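PDB 3GBT: gluconate kinase from Lactobacillus acidophilus, which probably phosphorylates gluconate at the expense of ATP, as a member of the FGGY family of carbohydrate kinases. Local coordinates for residues 77-82 and 94-99. Numbering follows the deposited sequence.
Sequences SSQMHS and TNSITW
His81 and Trp99 meet through their first side-chain carbons, CB to CB at 3.6 Å, and their rings do not stack. Trp99 CB lies at the edge of the imidazole, near its plane and 3.8 Å from His81 CD2, while Met80 CB sits over the rim of one face of that ring. Trp99 CG stands between its own backbone N and carbonyl carbon (chi1 68°), a turn that carries the indole away from the histidine; its NE1 bonds to Thr13 OG1. The same Trp99 CB rests 3.6 Å from Met80 O. Ser82 CA-H points at Ile97 O, with CA to O 3.5 Å and 151° at the hydrogen. Beside this, Ser82 CB packs 3.7 Å from Ser96 OG, a buried hydroxyl without a hydrogen-bond partner in the model. The extended Gln79 side chain crosses that of Thr98 at about a right angle, its terminal amide lying by the threonine CB and CG2. The contact joins the loop leaving strand 70-78, in the mixed sheet of the N-terminal domain, to strand 96-97 and the residues just after it; the side chain of Trp99 is about 10 Å from that of nucleotide-binding Thr261. Three polar ends are held from elsewhere: His81 ND1 by Gly178 O, Ser82 OG by Ile157 N and Thr98 OG1 by Ala45 O. With no conventional hydrogen bond between the segments, cohesion rests on van der Waals packing and one CA-H...O contact.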
ATOM      1  N   SER A  77      10.698  -2.099  -5.228  1.00 33.50           N
ATOM      2  CA  SER A  77       9.437  -1.673  -4.648  1.00 34.65           C
ATOM      3  C   SER A  77       9.123  -2.707  -3.593  1.00 34.45           C
ATOM      4  O   SER A  77       9.319  -3.896  -3.818  1.00 34.93           O
ATOM      5  CB  SER A  77       8.340  -1.658  -5.699  1.00 31.91           C
ATOM      6  OG  SER A  77       7.107  -1.334  -5.111  1.00 32.10           O
ATOM      7  N   SER A  78       8.654  -2.265  -2.437  1.00 31.37           N
ATOM      8  CA  SER A  78       8.520  -3.176  -1.319  1.00 35.57           C
ATOM      9  C   SER A  78       7.321  -2.891  -0.436  1.00 35.18           C
ATOM     10  O   SER A  78       6.939  -1.739  -0.232  1.00 33.25           O
ATOM     11  CB  SER A  78       9.792  -3.158  -0.461  1.00 36.76           C
ATOM     12  OG  SER A  78       9.586  -3.845   0.771  1.00 37.19           O
ATOM     13  N   GLN A  79       6.747  -3.968   0.086  1.00 34.92           N
ATOM     14  CA  GLN A  79       5.770  -3.892   1.149  1.00 36.81           C
ATOM     15  C   GLN A  79       6.260  -2.922   2.215  1.00 36.51           C
ATOM     16  O   GLN A  79       7.465  -2.661   2.328  1.00 33.91           O
ATOM     17  CB  GLN A  79       5.598  -5.273   1.769  1.00 34.47           C
ATOM     18  CG  GLN A  79       6.822  -5.736   2.535  1.00 33.36           C
ATOM     19  CD  GLN A  79       6.655  -7.124   3.099  1.00 35.32           C
ATOM     20  OE1 GLN A  79       6.820  -8.120   2.393  1.00 35.12           O
ATOM     21  NE2 GLN A  79       6.325  -7.202   4.377  1.00 39.25           N
HETATM   22  N   MSE A  80       5.327  -2.402   3.006  1.00 35.59           N
HETATM   23  CA  MSE A  80       5.666  -1.446   4.058  1.00 37.65           C
HETATM   24  C   MSE A  80       5.495  -2.017   5.461  1.00 36.80           C
HETATM   25  O   MSE A  80       4.892  -3.075   5.656  1.00 38.67           O
HETATM   26  CB  MSE A  80       4.824  -0.174   3.911  1.00 36.50           C
HETATM   27  CG  MSE A  80       5.049   0.555   2.586  1.00 38.93           C
HETATM   28 SE   MSE A  80       4.183   2.312   2.478  1.00 49.94          SE
HETATM   29  CE  MSE A  80       5.262   3.270   3.811  1.00 29.33           C
ATOM     30  N   HIS A  81       6.051  -1.308   6.435  1.00 35.28           N
ATOM     31  CA  HIS A  81       5.791  -1.587   7.843  1.00 38.32           C
ATOM     32  C   HIS A  81       6.413  -2.875   8.361  1.00 37.79           C
ATOM     33  O   HIS A  81       6.216  -3.229   9.523  1.00 44.16           O
ATOM     34  CB  HIS A  81       4.289  -1.602   8.108  1.00 36.28           C
ATOM     35  CG  HIS A  81       3.548  -0.507   7.412  1.00 34.31           C
ATOM     36  ND1 HIS A  81       3.790   0.826   7.664  1.00 36.87           N
ATOM     37  CD2 HIS A  81       2.586  -0.545   6.463  1.00 36.93           C
ATOM     38  CE1 HIS A  81       3.000   1.563   6.903  1.00 38.15           C
ATOM     39  NE2 HIS A  81       2.256   0.757   6.167  1.00 38.85           N
ATOM     40  N   SER A  82       7.159  -3.574   7.511  1.00 38.87           N
ATOM     41  CA  SER A  82       7.801  -4.815   7.918  1.00 37.05           C
ATOM     42  C   SER A  82       8.914  -4.496   8.908  1.00 39.83           C
ATOM     43  O   SER A  82       9.531  -3.431   8.831  1.00 38.10           O
ATOM     44  CB  SER A  82       8.357  -5.571   6.711  1.00 36.24           C
ATOM     45  OG  SER A  82       9.593  -5.017   6.294  1.00 36.96           O
ATOM     46  N   THR A  94      14.756 -12.102  14.379  1.00 50.95           N
ATOM     47  CA  THR A  94      13.330 -12.309  14.160  1.00 47.27           C
ATOM     48  C   THR A  94      13.055 -12.679  12.715  1.00 48.33           C
ATOM     49  O   THR A  94      13.923 -12.554  11.853  1.00 50.97           O
ATOM     50  CB  THR A  94      12.555 -11.028  14.411  1.00 49.58           C
ATOM     51  OG1 THR A  94      13.013 -10.027  13.494  1.00 46.26           O
ATOM     52  CG2 THR A  94      12.752 -10.539  15.837  1.00 49.93           C
ATOM     53  N   ASN A  95      11.838 -13.136  12.450  1.00 48.39           N
ATOM     54  CA  ASN A  95      11.356 -13.237  11.083  1.00 47.30           C
ATOM     55  C   ASN A  95      10.940 -11.841  10.647  1.00 47.68           C
ATOM     56  O   ASN A  95      11.054 -10.886  11.420  1.00 49.05           O
ATOM     57  CB  ASN A  95      10.155 -14.177  11.004  1.00 47.54           C
ATOM     58  CG  ASN A  95      10.555 -15.631  10.924  1.00 50.19           C
ATOM     59  OD1 ASN A  95      11.690 -15.963  10.573  1.00 49.01           O
ATOM     60  ND2 ASN A  95       9.617 -16.515  11.239  1.00 50.18           N
ATOM     61  N   SER A  96      10.462 -11.709   9.418  1.00 43.65           N
ATOM     62  CA  SER A  96       9.882 -10.444   8.998  1.00 43.41           C
ATOM     63  C   SER A  96       8.481 -10.377   9.573  1.00 42.56           C
ATOM     64  O   SER A  96       7.614 -11.172   9.206  1.00 43.85           O
ATOM     65  CB  SER A  96       9.843 -10.337   7.470  1.00 42.31           C
ATOM     66  OG  SER A  96       9.226  -9.131   7.048  1.00 45.30           O
ATOM     67  N   ILE A  97       8.269  -9.453  10.505  1.00 41.76           N
ATOM     68  CA  ILE A  97       6.931  -9.221  11.042  1.00 43.94           C
ATOM     69  C   ILE A  97       6.181  -8.237  10.151  1.00 42.52           C
ATOM     70  O   ILE A  97       6.373  -7.022  10.247  1.00 40.63           O
ATOM     71  CB  ILE A  97       6.969  -8.646  12.468  1.00 44.96           C
ATOM     72  CG1 ILE A  97       7.885  -9.471  13.364  1.00 43.57           C
ATOM     73  CG2 ILE A  97       5.572  -8.598  13.057  1.00 42.20           C
ATOM     74  CD1 ILE A  97       7.880  -8.985  14.788  1.00 44.80           C
ATOM     75  N   THR A  98       5.317  -8.765   9.292  1.00 40.67           N
ATOM     76  CA  THR A  98       4.642  -7.937   8.304  1.00 40.94           C
ATOM     77  C   THR A  98       3.682  -6.905   8.911  1.00 41.45           C
ATOM     78  O   THR A  98       3.408  -6.899  10.115  1.00 39.24           O
ATOM     79  CB  THR A  98       3.903  -8.797   7.252  1.00 40.77           C
ATOM     80  OG1 THR A  98       2.731  -9.375   7.837  1.00 39.74           O
ATOM     81  CG2 THR A  98       4.810  -9.902   6.739  1.00 37.94           C
ATOM     82  N   TRP A  99       3.194  -6.014   8.055  1.00 43.26           N
ATOM     83  CA  TRP A  99       2.232  -4.994   8.447  1.00 38.57           C
ATOM     84  C   TRP A  99       0.976  -5.638   9.034  1.00 39.58           C
ATOM     85  O   TRP A  99       0.264  -5.022   9.827  1.00 39.57           O
ATOM     86  CB  TRP A  99       1.858  -4.161   7.223  1.00 35.57           C
ATOM     87  CG  TRP A  99       1.092  -4.959   6.236  1.00 36.14           C
ATOM     88  CD1 TRP A  99       1.596  -5.755   5.251  1.00 37.56           C
ATOM     89  CD2 TRP A  99      -0.328  -5.075   6.159  1.00 35.64           C
ATOM     90  NE1 TRP A  99       0.574  -6.356   4.557  1.00 35.50           N
ATOM     91  CE2 TRP A  99      -0.619  -5.953   5.095  1.00 35.13           C
ATOM     92  CE3 TRP A  99      -1.385  -4.519   6.885  1.00 34.46           C
ATOM     93  CZ2 TRP A  99      -1.923  -6.291   4.740  1.00 37.07           C
ATOM     94  CZ3 TRP A  99      -2.684  -4.850   6.528  1.00 38.10           C
ATOM     95  CH2 TRP A  99      -2.942  -5.726   5.465  1.00 38.47           C
TER